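Local coordinates for extracellular solute-binding protein (Conexibacter woesei, PDB 4P98), which probably binds a small solute outside the cell membrane and delivers it to an ABC transporter, as a lipoprotein of the BMP (PnrA-like) family, at residues A22-G27 / P66-F71; E143-V148 / A174-T179. One frame throughout, in Å; residues are numbered along the deposited sequence.

How the contacts relate
Contact 1 and contact 2 sit in different sheets of a two-lobed chain, on opposite sides of its centre. Contact 1 (22-27 with 66-71) lays helix 61-73 against strand 22-25 of the six-stranded parallel sheet; contact 2 (143-148 with 174-179) pairs two neighbouring strands of the five-stranded parallel sheet. Their centres are about 40 Å apart and their nearest atoms about 19 Å, so they do not touch, and contact 1 is complete in the chain before contact 2 begins. Both belong to lobes of alternating strands and helices, as in periplasmic binding proteins, where the solute is generally held in the cleft between the lobes.

Contact 1: residues A22-G27 / P66-F71; sequences AIIASG and PVIRQF
Ala22 and Phe71 meet through a CH-pi contact: the methyl CB of Ala22 stands almost over the middle of the Phe71 ring, 3.5 Å from the centroid and 11° off the ring normal. Phe71 has CG anti to its carbonyl carbon (chi1 -79°), which carries the ring from the helix over to the strand. Outside the pair, Phe76 meets the same ring edge-to-face.

The remaining contacts are aliphatic and centre on Ile24. Its CD1 reaches the ring obliquely, 3.5 Å from Phe71 CE2, as the two side chains run past each other in opposite directions. The same Ile24 CD1 also touches Val67 CG1 at 3.8 Å. One carbon further back, Ile24 CG1 packs on Ile68 CG1 at 3.9 Å, while Ile68 also reaches Pro89, Ile90 and Val93 of helix 84-94. No hydrogen bond crosses this buried interface.

Strand 22-25 and residues 66-71 of helix 61-73 run antiparallel, their axes at 178° and 9.9 Å apart at closest approach. Alternate strand residues, Ala22 and Ile24, face the helix, the usual way a helix covers the parallel sheet of an alpha/beta sandwich, here one lobe of a periplasmic-binding-protein fold.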
loop_
_atom_site.group_PDB
_atom_site.type_symbol
_atom_site.label_atom_id
_atom_site.label_comp_id
_atom_site.label_asym_id
_atom_site.label_seq_id
_atom_site.Cartn_x
_atom_site.Cartn_y
_atom_site.Cartn_z
ATOM N N ALA A 22 -15.398 1.181 -13.375
ATOM C CA ALA A 22 -14.134 1.232 -14.093
ATOM C C ALA A 22 -13.056 1.680 -13.127
ATOM O O ALA A 22 -13.244 2.676 -12.416
ATOM C CB ALA A 22 -14.218 2.198 -15.270
ATOM N N ILE A 23 -11.949 0.932 -13.096
ATOM C CA ILE A 23 -10.766 1.303 -12.326
ATOM C C ILE A 23 -9.708 1.782 -13.313
ATOM O O ILE A 23 -9.342 1.048 -14.249
ATOM C CB ILE A 23 -10.174 0.124 -11.523
ATOM C CG1 ILE A 23 -11.241 -0.646 -10.738
ATOM C CG2 ILE A 23 -9.059 0.615 -10.613
ATOM C CD1 ILE A 23 -11.895 0.097 -9.604
ATOM N N ILE A 24 -9.237 3.005 -13.112
ATOM C CA ILE A 24 -8.172 3.596 -13.913
ATOM C C ILE A 24 -6.926 3.671 -13.031
ATOM O O ILE A 24 -6.848 4.520 -12.152
ATOM C CB ILE A 24 -8.543 5.022 -14.372
ATOM C CG1 ILE A 24 -9.937 5.069 -15.019
ATOM C CG2 ILE A 24 -7.474 5.580 -15.297
ATOM C CD1 ILE A 24 -10.139 4.058 -16.118
ATOM N N ALA A 25 -5.961 2.784 -13.275
ATOM C CA ALA A 25 -4.786 2.651 -12.417
ATOM C C ALA A 25 -3.608 3.426 -12.965
ATOM O O ALA A 25 -3.382 3.459 -14.183
ATOM C CB ALA A 25 -4.413 1.195 -12.242
ATOM N N SER A 26 -2.857 4.029 -12.046
ATOM C CA SER A 26 -1.687 4.828 -12.368
ATOM C C SER A 26 -0.599 3.971 -13.021
ATOM O O SER A 26 0.028 4.384 -13.989
ATOM C CB SER A 26 -1.159 5.464 -11.079
ATOM O OG SER A 26 -0.025 6.274 -11.308
ATOM N N GLY A 27 -0.397 2.772 -12.481
ATOM C CA GLY A 27 0.637 1.847 -12.958
ATOM C C GLY A 27 0.096 0.500 -13.372
ATOM O O GLY A 27 -1.042 0.396 -13.815
ATOM N N PRO A 66 -9.032 11.278 -21.366
ATOM C CA PRO A 66 -9.981 10.727 -22.352
ATOM C C PRO A 66 -10.545 9.335 -22.005
ATOM O O PRO A 66 -11.687 9.041 -22.345
ATOM C CB PRO A 66 -9.180 10.675 -23.663
ATOM C CG PRO A 66 -7.840 11.250 -23.389
ATOM C CD PRO A 66 -7.727 11.638 -21.944
ATOM N N VAL A 67 -9.763 8.493 -21.329
ATOM C CA VAL A 67 -10.223 7.162 -20.930
ATOM C C VAL A 67 -11.323 7.304 -19.879
ATOM O O VAL A 67 -12.364 6.646 -19.957
ATOM C CB VAL A 67 -9.064 6.308 -20.367
ATOM C CG1 VAL A 67 -9.575 5.009 -19.758
ATOM C CG2 VAL A 67 -8.040 6.007 -21.451
ATOM N N ILE A 68 -11.085 8.166 -18.893
ATOM C CA ILE A 68 -12.082 8.462 -17.866
ATOM C C ILE A 68 -13.362 9.006 -18.525
ATOM O O ILE A 68 -14.469 8.549 -18.235
ATOM C CB ILE A 68 -11.511 9.459 -16.819
ATOM C CG1 ILE A 68 -10.400 8.791 -16.015
ATOM C CG2 ILE A 68 -12.608 9.963 -15.890
ATOM C CD1 ILE A 68 -9.484 9.768 -15.311
ATOM N N ARG A 69 -13.211 9.963 -19.435
ATOM C CA ARG A 69 -14.356 10.553 -20.125
ATOM C C ARG A 69 -15.168 9.486 -20.862
ATOM O O ARG A 69 -16.398 9.492 -20.815
ATOM C CB ARG A 69 -13.905 11.641 -21.108
ATOM C CG ARG A 69 -15.062 12.321 -21.833
ATOM C CD ARG A 69 -14.629 13.517 -22.671
ATOM N NE ARG A 69 -14.087 14.577 -21.828
ATOM C CZ ARG A 69 -12.801 14.877 -21.701
ATOM N NH1 ARG A 69 -11.865 14.230 -22.398
ATOM N NH2 ARG A 69 -12.447 15.855 -20.874
ATOM N N GLN A 70 -14.468 8.578 -21.530
ATOM C CA GLN A 70 -15.104 7.524 -22.316
ATOM C C GLN A 70 -15.937 6.587 -21.446
ATOM O O GLN A 70 -17.038 6.206 -21.828
ATOM C CB GLN A 70 -14.035 6.737 -23.093
ATOM C CG GLN A 70 -14.562 5.539 -23.852
ATOM C CD GLN A 70 -13.496 4.864 -24.697
ATOM O OE1 GLN A 70 -12.290 4.969 -24.423
ATOM N NE2 GLN A 70 -13.935 4.165 -25.730
ATOM N N PHE A 71 -15.434 6.218 -20.270
ATOM C CA PHE A 71 -16.222 5.391 -19.359
ATOM C C PHE A 71 -17.471 6.123 -18.874
ATOM O O PHE A 71 -18.554 5.541 -18.812
ATOM C CB PHE A 71 -15.391 4.921 -18.158
ATOM C CG PHE A 71 -14.489 3.758 -18.461
ATOM C CD1 PHE A 71 -15.016 2.552 -18.916
ATOM C CD2 PHE A 71 -13.122 3.850 -18.269
ATOM C CE1 PHE A 71 -14.191 1.465 -19.171
ATOM C CE2 PHE A 71 -12.292 2.773 -18.532
ATOM C CZ PHE A 71 -12.824 1.579 -18.990
#

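Contact 2: residues E143-V148 / A174-T179; sequences EKVGAV and ASYEET
Residues 144-148 and 175-179 pair as parallel strands in register, from Lys144 beside Ser175 to Val148 beside Thr179, with their local axes 4.7 Å apart and crossing at -18°. They are the two strands of a beta-alpha-beta unit joined through helix 154-170, and strand 175-180 is the outermost of its sheet within the chain. Glu143, Val145 and Ala147 bond to Ser175, Glu177 and Thr179, each strand giving and accepting in turn. Val145 N donates to Ser175 O and Val145 O accepts from Glu177 N, both at 3.0 Å; Ala147 likewise donates its N to Glu177 O and accepts from Thr179 N. At the start of the pair, Ser175 N meets Glu143 O at 2.8 Å, nearly straight.

On the side facing helix 154-170, Tyr176 carries the side-chain contact. With CG anti to the backbone N (chi1 176°), its ring lies alongside the neighbouring strand: CD1 approaches Val145 CG1, and Tyr176 OH comes 3.5 Å from Ala147 CB, with CE1 a little further off. The same OH bonds to Glu178. Beyond them Val145 and Ala147 both touch Val206 of the next strand, while His160, Ile163 and Arg164 of the helix pack on Tyr176. A leucine in place of Tyr176 would probably leave Ala147 CB with less cover and deprive Glu178 of its phenol partner.

The opposite side carries Lys144 and Ser175 at its start and Val148 and Thr179 further on, where Leu197 of helix 187-199 covers them. Lys144 CG passes 3.4 Å from Ser175 OG, whereas Glu177 turns outward to a salt bridge with Lys200.

Back beside helix 154-170, Glu178 OE1 is also hydrogen-bonded to His160 ND1, and it accepts a hydrogen bond from Tyr176 OH at 2.5 Å, in the plane of the ring but 36° out of the carboxylate plane.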
loop_
_atom_site.group_PDB
_atom_site.type_symbol
_atom_site.label_atom_id
_atom_site.label_comp_id
_atom_site.label_asym_id
_atom_site.label_seq_id
_atom_site.Cartn_x
_atom_site.Cartn_y
_atom_site.Cartn_z
ATOM N N GLU A 143 17.707 -9.815 15.878
ATOM C CA GLU A 143 18.242 -8.662 16.590
ATOM C C GLU A 143 18.861 -7.626 15.663
ATOM O O GLU A 143 19.133 -6.508 16.102
ATOM C CB GLU A 143 19.244 -9.084 17.698
ATOM C CG GLU A 143 18.631 -9.779 18.936
ATOM C CD GLU A 143 17.382 -9.094 19.539
ATOM O OE1 GLU A 143 17.432 -7.917 19.986
ATOM O OE2 GLU A 143 16.330 -9.769 19.602
ATOM N N LYS A 144 19.053 -7.988 14.388
ATOM C CA LYS A 144 19.641 -7.098 13.380
ATOM C C LYS A 144 18.732 -7.065 12.150
ATOM O O LYS A 144 18.446 -8.103 11.564
ATOM C CB LYS A 144 21.039 -7.588 12.979
ATOM C CG LYS A 144 22.072 -7.508 14.091
ATOM C CD LYS A 144 23.499 -7.745 13.594
ATOM C CE LYS A 144 24.500 -7.543 14.727
ATOM N NZ LYS A 144 25.891 -7.866 14.314
ATOM N N VAL A 145 18.291 -5.868 11.769
ATOM C CA VAL A 145 17.313 -5.691 10.701
ATOM C C VAL A 145 17.903 -4.757 9.658
ATOM O O VAL A 145 18.520 -3.736 9.996
ATOM C CB VAL A 145 15.999 -5.061 11.224
ATOM C CG1 VAL A 145 15.019 -4.799 10.074
ATOM C CG2 VAL A 145 15.363 -5.956 12.278
ATOM N N GLY A 146 17.701 -5.112 8.391
ATOM C CA GLY A 146 18.189 -4.300 7.275
ATOM C C GLY A 146 17.031 -3.919 6.384
ATOM O O GLY A 146 16.139 -4.730 6.156
ATOM N N ALA A 147 17.038 -2.681 5.892
ATOM C CA ALA A 147 15.979 -2.204 5.003
ATOM C C ALA A 147 16.569 -1.587 3.752
ATOM O O ALA A 147 17.551 -0.846 3.812
ATOM C CB ALA A 147 15.095 -1.190 5.712
ATOM N N VAL A 148 15.950 -1.882 2.619
ATOM C CA VAL A 148 16.376 -1.291 1.358
ATOM C C VAL A 148 15.233 -0.543 0.717
ATOM O O VAL A 148 14.168 -1.109 0.474
ATOM C CB VAL A 148 16.936 -2.334 0.359
ATOM C CG1 VAL A 148 17.398 -1.645 -0.916
ATOM C CG2 VAL A 148 18.093 -3.114 0.967
ATOM N N ALA A 174 16.748 -4.168 19.169
ATOM C CA ALA A 174 17.184 -4.498 17.806
ATOM C C ALA A 174 18.006 -3.376 17.190
ATOM O O ALA A 174 17.787 -2.202 17.483
ATOM C CB ALA A 174 15.998 -4.817 16.923
ATOM N N SER A 175 18.972 -3.741 16.354
ATOM C CA SER A 175 19.750 -2.751 15.621
ATOM C C SER A 175 19.237 -2.716 14.183
ATOM O O SER A 175 18.596 -3.661 13.704
ATOM C CB SER A 175 21.248 -3.056 15.681
ATOM O OG SER A 175 21.529 -4.242 14.982
ATOM N N TYR A 176 19.523 -1.616 13.507
ATOM C CA TYR A 176 18.879 -1.306 12.238
ATOM C C TYR A 176 19.864 -0.592 11.320
ATOM O O TYR A 176 20.578 0.314 11.751
ATOM C CB TYR A 176 17.653 -0.428 12.498
ATOM C CG TYR A 176 16.933 0.063 11.259
ATOM C CD1 TYR A 176 15.985 -0.723 10.608
ATOM C CD2 TYR A 176 17.205 1.321 10.743
ATOM C CE1 TYR A 176 15.324 -0.254 9.473
ATOM C CE2 TYR A 176 16.563 1.791 9.614
ATOM C CZ TYR A 176 15.623 1.010 8.993
ATOM O OH TYR A 176 15.006 1.511 7.877
ATOM N N GLU A 177 19.898 -1.019 10.061
ATOM C CA GLU A 177 20.667 -0.339 9.022
ATOM C C GLU A 177 19.804 -0.294 7.775
ATOM O O GLU A 177 18.995 -1.191 7.534
ATOM C CB GLU A 177 21.987 -1.068 8.716
ATOM C CG GLU A 177 22.993 -0.204 7.965
ATOM C CD GLU A 177 24.274 -0.938 7.567
ATOM O OE1 GLU A 177 24.618 -1.975 8.190
ATOM O OE2 GLU A 177 24.947 -0.466 6.621
ATOM N N GLU A 178 19.976 0.751 6.984
ATOM C CA GLU A 178 19.228 0.881 5.745
ATOM C C GLU A 178 20.118 1.431 4.631
ATOM O O GLU A 178 21.124 2.100 4.880
ATOM C CB GLU A 178 17.998 1.768 5.954
ATOM C CG GLU A 178 18.336 3.236 6.137
ATOM C CD GLU A 178 17.226 4.041 6.780
ATOM O OE1 GLU A 178 16.071 3.571 6.859
ATOM O OE2 GLU A 178 17.527 5.171 7.192
ATOM N N THR A 179 19.730 1.122 3.404
ATOM C CA THR A 179 20.439 1.557 2.216
ATOM C C THR A 179 19.416 1.974 1.181
ATOM O O THR A 179 18.390 1.313 1.005
ATOM C CB THR A 179 21.286 0.406 1.627
ATOM O OG1 THR A 179 22.261 -0.005 2.584
ATOM C CG2 THR A 179 22.009 0.831 0.367
#